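PDB 2HY5: putative sulfurtransferase DsrE from Allochromatium vinosum, which probably acts as a sulfurtransferase that carries persulfide sulfur on a cysteine and could take part in the oxidation of intracellular sulfur. Local coordinates for residues 74-88 and 100-114. Numbering follows the deposited sequence.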
ATOM      1  N   ASP A  74      -0.478 -26.380  -5.779  1.00 11.31           N
ATOM      2  CA  ASP A  74       0.828 -26.258  -5.146  1.00 10.14           C
ATOM      3  C   ASP A  74       0.937 -24.805  -4.681  1.00 10.77           C
ATOM      4  O   ASP A  74       1.194 -23.903  -5.476  1.00 10.67           O
ATOM      5  CB  ASP A  74       1.935 -26.597  -6.152  1.00 13.80           C
ATOM      6  CG  ASP A  74       3.326 -26.550  -5.538  1.00 14.65           C
ATOM      7  OD1 ASP A  74       3.462 -26.873  -4.340  1.00 14.82           O
ATOM      8  OD2 ASP A  74       4.287 -26.202  -6.258  1.00 15.18           O
ATOM      9  N   MET A  75       0.709 -24.593  -3.389  1.00 10.00           N
ATOM     10  CA  MET A  75       0.760 -23.263  -2.796  1.00 10.29           C
ATOM     11  C   MET A  75       2.120 -23.105  -2.143  1.00 11.46           C
ATOM     12  O   MET A  75       2.446 -23.814  -1.189  1.00 10.38           O
ATOM     13  CB  MET A  75      -0.344 -23.137  -1.755  1.00 13.66           C
ATOM     14  CG  MET A  75      -1.664 -23.672  -2.250  1.00 16.04           C
ATOM     15  SD  MET A  75      -2.853 -22.368  -2.516  1.00 20.09           S
ATOM     16  CE  MET A  75      -3.571 -22.382  -1.082  1.00  8.97           C
ATOM     17  N   VAL A  76       2.906 -22.167  -2.658  1.00  6.84           N
ATOM     18  CA  VAL A  76       4.252 -21.956  -2.158  1.00  6.12           C
ATOM     19  C   VAL A  76       4.454 -20.582  -1.538  1.00  8.02           C
ATOM     20  O   VAL A  76       4.003 -19.565  -2.074  1.00  4.55           O
ATOM     21  CB  VAL A  76       5.275 -22.157  -3.300  1.00 10.70           C
ATOM     22  CG1 VAL A  76       6.702 -22.132  -2.755  1.00 12.24           C
ATOM     23  CG2 VAL A  76       4.989 -23.475  -4.013  1.00 14.35           C
ATOM     24  N   VAL A  77       5.134 -20.575  -0.396  1.00  8.33           N
ATOM     25  CA  VAL A  77       5.444 -19.350   0.337  1.00  8.61           C
ATOM     26  C   VAL A  77       6.955 -19.133   0.325  1.00  8.29           C
ATOM     27  O   VAL A  77       7.723 -20.023   0.703  1.00  8.15           O
ATOM     28  CB  VAL A  77       4.953 -19.460   1.795  1.00 15.14           C
ATOM     29  CG1 VAL A  77       5.346 -18.222   2.582  1.00 16.74           C
ATOM     30  CG2 VAL A  77       3.441 -19.657   1.812  1.00 14.37           C
ATOM     31  N   CYS A  78       7.385 -17.952  -0.116  1.00  8.55           N
ATOM     32  CA  CYS A  78       8.806 -17.624  -0.185  1.00  8.61           C
ATOM     33  C   CYS A  78       9.471 -17.677   1.189  1.00  7.92           C
ATOM     34  O   CYS A  78       9.030 -17.013   2.126  1.00  7.50           O
ATOM     35  CB  CYS A  78       8.998 -16.229  -0.774  1.00  9.20           C
ATOM     36  SG  CYS A  78      10.724 -15.724  -0.835  1.00 17.51           S
ATOM     37  N   VAL A  79      10.543 -18.453   1.302  1.00  8.65           N
ATOM     38  CA  VAL A  79      11.242 -18.585   2.577  1.00  9.50           C
ATOM     39  C   VAL A  79      11.870 -17.281   3.069  1.00 10.25           C
ATOM     40  O   VAL A  79      11.792 -16.960   4.254  1.00  8.57           O
ATOM     41  CB  VAL A  79      12.336 -19.680   2.503  1.00 14.20           C
ATOM     42  CG1 VAL A  79      13.418 -19.284   1.507  1.00 14.35           C
ATOM     43  CG2 VAL A  79      12.932 -19.908   3.879  1.00 13.04           C
ATOM     44  N   ALA A  80      12.487 -16.530   2.160  1.00 12.34           N
ATOM     45  CA  ALA A  80      13.133 -15.266   2.511  1.00 12.41           C
ATOM     46  C   ALA A  80      12.119 -14.273   3.062  1.00 11.64           C
ATOM     47  O   ALA A  80      12.327 -13.672   4.120  1.00 11.01           O
ATOM     48  CB  ALA A  80      13.826 -14.680   1.287  1.00 13.72           C
ATOM     49  N   ALA A  81      11.019 -14.106   2.338  1.00  8.68           N
ATOM     50  CA  ALA A  81       9.961 -13.198   2.754  1.00  8.26           C
ATOM     51  C   ALA A  81       9.288 -13.707   4.032  1.00  9.21           C
ATOM     52  O   ALA A  81       8.867 -12.921   4.876  1.00  8.19           O
ATOM     53  CB  ALA A  81       8.933 -13.048   1.633  1.00  8.21           C
ATOM     54  N   ALA A  82       9.195 -15.027   4.176  1.00  7.36           N
ATOM     55  CA  ALA A  82       8.581 -15.617   5.365  1.00  8.38           C
ATOM     56  C   ALA A  82       9.434 -15.393   6.619  1.00  8.93           C
ATOM     57  O   ALA A  82       8.907 -15.121   7.696  1.00  8.59           O
ATOM     58  CB  ALA A  82       8.355 -17.110   5.150  1.00 11.14           C
ATOM     59  N   GLN A  83      10.752 -15.509   6.477  1.00 11.72           N
ATOM     60  CA  GLN A  83      11.655 -15.315   7.607  1.00 12.61           C
ATOM     61  C   GLN A  83      11.608 -13.880   8.102  1.00 13.29           C
ATOM     62  O   GLN A  83      11.695 -13.616   9.295  1.00 14.34           O
ATOM     63  CB  GLN A  83      13.086 -15.675   7.208  1.00 17.02           C
ATOM     64  CG  GLN A  83      13.297 -17.160   6.996  1.00 19.13           C
ATOM     65  CD  GLN A  83      14.683 -17.487   6.485  1.00 21.45           C
ATOM     66  OE1 GLN A  83      15.079 -18.652   6.432  1.00 24.95           O
ATOM     67  NE2 GLN A  83      15.427 -16.459   6.098  1.00 21.74           N
ATOM     68  N   ARG A  84      11.463 -12.952   7.170  1.00 11.10           N
ATOM     69  CA  ARG A  84      11.413 -11.543   7.511  1.00 13.77           C
ATOM     70  C   ARG A  84      10.115 -11.201   8.238  1.00 11.78           C
ATOM     71  O   ARG A  84      10.098 -10.361   9.138  1.00 12.60           O
ATOM     72  CB  ARG A  84      11.515 -10.715   6.230  1.00 26.14           C
ATOM     73  CG  ARG A  84      12.154  -9.351   6.380  1.00 33.33           C
ATOM     74  CD  ARG A  84      12.279  -8.707   5.010  1.00 36.97           C
ATOM     75  NE  ARG A  84      12.758  -9.670   4.021  1.00 42.72           N
ATOM     76  CZ  ARG A  84      13.997  -9.713   3.539  1.00 44.58           C
ATOM     77  NH1 ARG A  84      14.905  -8.837   3.949  1.00 45.63           N
ATOM     78  NH2 ARG A  84      14.329 -10.641   2.653  1.00 47.00           N
ATOM     79  N   ARG A  85       9.037 -11.883   7.871  1.00  9.27           N
ATOM     80  CA  ARG A  85       7.727 -11.592   8.435  1.00  8.22           C
ATOM     81  C   ARG A  85       7.166 -12.495   9.528  1.00  9.20           C
ATOM     82  O   ARG A  85       6.163 -12.152  10.158  1.00  8.23           O
ATOM     83  CB  ARG A  85       6.736 -11.472   7.283  1.00  9.00           C
ATOM     84  CG  ARG A  85       7.146 -10.384   6.291  1.00  8.93           C
ATOM     85  CD  ARG A  85       6.253 -10.368   5.072  1.00  7.78           C
ATOM     86  NE  ARG A  85       6.522  -9.232   4.190  1.00  7.89           N
ATOM     87  CZ  ARG A  85       7.595  -9.103   3.415  1.00  7.54           C
ATOM     88  NH1 ARG A  85       8.531 -10.039   3.398  1.00  8.89           N
ATOM     89  NH2 ARG A  85       7.713  -8.039   2.624  1.00  8.66           N
ATOM     90  N   GLY A  86       7.791 -13.643   9.756  1.00  9.47           N
ATOM     91  CA  GLY A  86       7.308 -14.513  10.809  1.00 10.38           C
ATOM     92  C   GLY A  86       6.436 -15.690  10.418  1.00  9.12           C
ATOM     93  O   GLY A  86       5.575 -16.086  11.198  1.00 10.36           O
ATOM     94  N   ILE A  87       6.625 -16.237   9.222  1.00  7.04           N
ATOM     95  CA  ILE A  87       5.860 -17.413   8.810  1.00  7.23           C
ATOM     96  C   ILE A  87       6.851 -18.549   9.023  1.00  8.27           C
ATOM     97  O   ILE A  87       7.930 -18.565   8.424  1.00  9.01           O
ATOM     98  CB  ILE A  87       5.426 -17.344   7.329  1.00 11.30           C
ATOM     99  CG1 ILE A  87       4.395 -16.226   7.143  1.00 11.85           C
ATOM    100  CG2 ILE A  87       4.821 -18.679   6.900  1.00 14.61           C
ATOM    101  CD1 ILE A  87       3.088 -16.435   7.906  1.00 13.34           C
ATOM    102  N   VAL A  88       6.481 -19.492   9.882  1.00  6.03           N
ATOM    103  CA  VAL A  88       7.372 -20.585  10.245  1.00  6.71           C
ATOM    104  C   VAL A  88       6.764 -21.983  10.208  1.00  7.34           C
ATOM    105  O   VAL A  88       5.666 -22.201  10.716  1.00  6.45           O
ATOM    106  CB  VAL A  88       7.909 -20.350  11.684  1.00 12.79           C
ATOM    107  CG1 VAL A  88       8.880 -21.446  12.074  1.00 15.90           C
ATOM    108  CG2 VAL A  88       8.558 -18.975  11.785  1.00 13.84           C
ATOM    109  N   ALA A 100       7.637 -22.300  18.336  1.00 15.27           N
ATOM    110  CA  ALA A 100       6.318 -22.544  17.762  1.00 13.14           C
ATOM    111  C   ALA A 100       6.321 -22.344  16.250  1.00 11.63           C
ATOM    112  O   ALA A 100       7.242 -21.746  15.700  1.00 10.99           O
ATOM    113  CB  ALA A 100       5.296 -21.617  18.403  1.00 20.14           C
ATOM    114  N   THR A 101       5.290 -22.867  15.593  1.00 11.66           N
ATOM    115  CA  THR A 101       5.126 -22.737  14.143  1.00  9.47           C
ATOM    116  C   THR A 101       3.756 -22.109  13.910  1.00  8.76           C
ATOM    117  O   THR A 101       2.895 -22.145  14.787  1.00  9.45           O
ATOM    118  CB  THR A 101       5.134 -24.104  13.419  1.00 13.92           C
ATOM    119  OG1 THR A 101       3.989 -24.860  13.829  1.00 15.34           O
ATOM    120  CG2 THR A 101       6.394 -24.884  13.743  1.00 12.96           C
ATOM    121  N   ASN A 102       3.543 -21.531  12.732  1.00  8.64           N
ATOM    122  CA  ASN A 102       2.248 -20.931  12.453  1.00  8.39           C
ATOM    123  C   ASN A 102       1.753 -21.180  11.035  1.00  8.54           C
ATOM    124  O   ASN A 102       0.665 -20.752  10.670  1.00 11.73           O
ATOM    125  CB  ASN A 102       2.288 -19.425  12.737  1.00  8.03           C
ATOM    126  CG  ASN A 102       3.216 -18.681  11.803  1.00  7.52           C
ATOM    127  OD1 ASN A 102       4.107 -19.274  11.200  1.00  7.91           O
ATOM    128  ND2 ASN A 102       3.017 -17.373  11.686  1.00  9.21           N
ATOM    129  N   ILE A 103       2.530 -21.897  10.236  1.00  9.53           N
ATOM    130  CA  ILE A 103       2.092 -22.145   8.869  1.00  8.83           C
ATOM    131  C   ILE A 103       0.901 -23.101   8.796  1.00  9.60           C
ATOM    132  O   ILE A 103       0.745 -23.997   9.630  1.00  9.21           O
ATOM    133  CB  ILE A 103       3.234 -22.712   7.999  1.00 14.23           C
ATOM    134  CG1 ILE A 103       2.880 -22.527   6.522  1.00 14.58           C
ATOM    135  CG2 ILE A 103       3.459 -24.191   8.309  1.00 13.83           C
ATOM    136  CD1 ILE A 103       3.856 -23.176   5.579  1.00 19.60           C
ATOM    137  N   HIS A 104       0.039 -22.879   7.811  1.00  6.79           N
ATOM    138  CA  HIS A 104      -1.114 -23.742   7.602  1.00  7.65           C
ATOM    139  C   HIS A 104      -0.545 -24.950   6.847  1.00  8.36           C
ATOM    140  O   HIS A 104       0.200 -24.789   5.880  1.00  7.31           O
ATOM    141  CB  HIS A 104      -2.167 -23.004   6.764  1.00 10.00           C
ATOM    142  CG  HIS A 104      -3.440 -23.768   6.580  1.00 11.50           C
ATOM    143  ND1 HIS A 104      -3.516 -24.920   5.827  1.00  9.92           N
ATOM    144  CD2 HIS A 104      -4.690 -23.549   7.059  1.00 10.74           C
ATOM    145  CE1 HIS A 104      -4.755 -25.378   5.849  1.00 11.08           C
ATOM    146  NE2 HIS A 104      -5.488 -24.564   6.590  1.00 11.37           N
ATOM    147  N   PRO A 105      -0.890 -26.176   7.279  1.00 10.30           N
ATOM    148  CA  PRO A 105      -0.407 -27.416   6.662  1.00 10.98           C
ATOM    149  C   PRO A 105      -0.568 -27.602   5.155  1.00 12.15           C
ATOM    150  O   PRO A 105       0.125 -28.432   4.566  1.00 13.01           O
ATOM    151  CB  PRO A 105      -1.119 -28.501   7.473  1.00  9.85           C
ATOM    152  CG  PRO A 105      -2.390 -27.838   7.887  1.00 10.62           C
ATOM    153  CD  PRO A 105      -1.906 -26.472   8.305  1.00  9.40           C
ATOM    154  N   LYS A 106      -1.462 -26.844   4.532  1.00  9.75           N
ATOM    155  CA  LYS A 106      -1.666 -26.959   3.088  1.00 11.48           C
ATOM    156  C   LYS A 106      -0.644 -26.162   2.274  1.00 10.82           C
ATOM    157  O   LYS A 106      -0.504 -26.363   1.065  1.00 11.96           O
ATOM    158  CB  LYS A 106      -3.080 -26.509   2.710  1.00 21.66           C
ATOM    159  CG  LYS A 106      -4.078 -27.649   2.581  1.00 27.44           C
ATOM    160  CD  LYS A 106      -3.661 -28.605   1.466  1.00 29.73           C
ATOM    161  CE  LYS A 106      -4.651 -29.745   1.308  1.00 34.50           C
ATOM    162  NZ  LYS A 106      -4.807 -30.503   2.576  1.00 36.44           N
ATOM    163  N   PHE A 107       0.067 -25.255   2.935  1.00  9.43           N
ATOM    164  CA  PHE A 107       1.067 -24.435   2.262  1.00  8.80           C
ATOM    165  C   PHE A 107       2.470 -24.977   2.520  1.00  8.79           C
ATOM    166  O   PHE A 107       2.718 -25.628   3.534  1.00  9.03           O
ATOM    167  CB  PHE A 107       1.022 -22.989   2.780  1.00  8.03           C
ATOM    168  CG  PHE A 107      -0.300 -22.296   2.585  1.00  8.03           C
ATOM    169  CD1 PHE A 107      -1.418 -22.665   3.326  1.00  7.55           C
ATOM    170  CD2 PHE A 107      -0.412 -21.239   1.685  1.00  8.41           C
ATOM    171  CE1 PHE A 107      -2.622 -21.983   3.181  1.00  9.42           C
ATOM    172  CE2 PHE A 107      -1.608 -20.554   1.535  1.00 10.15           C
ATOM    173  CZ  PHE A 107      -2.717 -20.928   2.282  1.00 10.37           C
ATOM    174  N   ARG A 108       3.391 -24.704   1.604  1.00  8.67           N
ATOM    175  CA  ARG A 108       4.769 -25.135   1.794  1.00  9.27           C
ATOM    176  C   ARG A 108       5.708 -23.947   1.627  1.00  9.91           C
ATOM    177  O   ARG A 108       5.463 -23.068   0.804  1.00 10.52           O
ATOM    178  CB  ARG A 108       5.145 -26.257   0.814  1.00 10.49           C
ATOM    179  CG  ARG A 108       5.291 -25.863  -0.657  1.00 13.11           C
ATOM    180  CD  ARG A 108       5.602 -27.112  -1.505  1.00 14.57           C
ATOM    181  NE  ARG A 108       5.731 -26.834  -2.935  1.00 13.75           N
ATOM    182  CZ  ARG A 108       6.860 -26.470  -3.540  1.00 13.21           C
ATOM    183  NH1 ARG A 108       7.982 -26.339  -2.847  1.00 16.44           N
ATOM    184  NH2 ARG A 108       6.866 -26.228  -4.845  1.00 14.27           N
ATOM    185  N   ILE A 109       6.757 -23.908   2.441  1.00  7.47           N
ATOM    186  CA  ILE A 109       7.754 -22.843   2.371  1.00  9.17           C
ATOM    187  C   ILE A 109       8.882 -23.310   1.466  1.00  9.92           C
ATOM    188  O   ILE A 109       9.446 -24.383   1.670  1.00 10.69           O
ATOM    189  CB  ILE A 109       8.334 -22.518   3.775  1.00 22.58           C
ATOM    190  CG1 ILE A 109       7.523 -21.409   4.444  1.00 26.24           C
ATOM    191  CG2 ILE A 109       9.777 -22.042   3.652  1.00 26.15           C
ATOM    192  CD1 ILE A 109       6.047 -21.564   4.333  1.00 29.14           C
ATOM    193  N   SER A 110       9.209 -22.513   0.459  1.00 11.60           N
ATOM    194  CA  SER A 110      10.276 -22.890  -0.451  1.00 13.52           C
ATOM    195  C   SER A 110      11.006 -21.680  -1.017  1.00 12.67           C
ATOM    196  O   SER A 110      10.688 -20.538  -0.685  1.00 12.63           O
ATOM    197  CB  SER A 110       9.714 -23.738  -1.590  1.00 16.77           C
ATOM    198  OG  SER A 110      10.767 -24.367  -2.293  1.00 23.97           O
ATOM    199  N   GLY A 111      11.983 -21.944  -1.879  1.00 12.71           N
ATOM    200  CA  GLY A 111      12.769 -20.878  -2.474  1.00 11.10           C
ATOM    201  C   GLY A 111      12.084 -20.050  -3.544  1.00 11.89           C
ATOM    202  O   GLY A 111      11.120 -20.481  -4.181  1.00  9.40           O
ATOM    203  N   LEU A 112      12.609 -18.845  -3.743  1.00 10.13           N
ATOM    204  CA  LEU A 112      12.079 -17.917  -4.726  1.00  9.55           C
ATOM    205  C   LEU A 112      12.208 -18.519  -6.124  1.00  9.22           C
ATOM    206  O   LEU A 112      11.480 -18.142  -7.047  1.00  9.69           O
ATOM    207  CB  LEU A 112      12.847 -16.593  -4.634  1.00 15.15           C
ATOM    208  CG  LEU A 112      12.230 -15.322  -5.218  1.00 16.47           C
ATOM    209  CD1 LEU A 112      10.803 -15.156  -4.723  1.00 16.73           C
ATOM    210  CD2 LEU A 112      13.083 -14.119  -4.805  1.00 16.70           C
ATOM    211  N   GLY A 113      13.136 -19.459  -6.278  1.00  8.99           N
ATOM    212  CA  GLY A 113      13.317 -20.107  -7.566  1.00  8.37           C
ATOM    213  C   GLY A 113      12.063 -20.834  -8.038  1.00  9.35           C
ATOM    214  O   GLY A 113      11.896 -21.081  -9.236  1.00  9.93           O
ATOM    215  N   GLN A 114      11.182 -21.183  -7.104  1.00  7.08           N
ATOM    216  CA  GLN A 114       9.941 -21.869  -7.451  1.00  6.23           C
ATOM    217  C   GLN A 114       9.013 -20.923  -8.209  1.00  6.69           C
ATOM    218  O   GLN A 114       8.155 -21.360  -8.977  1.00  7.05           O
ATOM    219  CB  GLN A 114       9.235 -22.389  -6.191  1.00  8.40           C
ATOM    220  CG  GLN A 114      10.025 -23.429  -5.405  1.00  9.27           C
ATOM    221  CD  GLN A 114      10.314 -24.678  -6.219  1.00 12.70           C
ATOM    222  OE1 GLN A 114       9.408 -25.451  -6.542  1.00 13.04           O
ATOM    223  NE2 GLN A 114      11.582 -24.877  -6.562  1.00 12.49           N
TER
HETATM  224  O   HOH W   1       1.213 -26.372  -1.192  1.00 25.64           O
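V76 and V77 pair in parallel with R108 and I109 in the parallel beta-sheet of this alpha/beta fold, where 108-110 is one of two edge strands within the chain. Four backbone bonds join them; the last, V79 N to S110 O, holds the first turn of helix 79-85, whose N-cap, C78, is by similarity the persulfide cysteine; its SG accepts from A81 N.

A side-on salt bridge ties R108 to D74, just ahead of strand 75-78: the flat guanidinium offers two N-H groups to two oxygens, R108 NE to D74 OD1 (2.7 Å) and R108 NH2 to D74 OD2 (2.9 Å), carboxylate and guanidinium planes 7° apart. V76 CG2 lies over one guanidinium face, and Q114 OE1 takes a further NH2 bond. A leucine replacing R108 would probably cost D74 this two-nitrogen partner, though R36 still pairs with OD2, and leave Q114 OE1 without this donor.

Beta-branched V77 and I109 suit the strands and share a sheet face; V79 CB meets I109 CG2 (3.7 Å). M75 and F107 make an oblique Met-aromatic contact.

G86 has positive phi (100°), where a CB would jam against the preceding carbonyl. N102's amide can both give and take: ND2 donates to G86 O, and N102 OD1 accepts from V88 N at 2.7 Å.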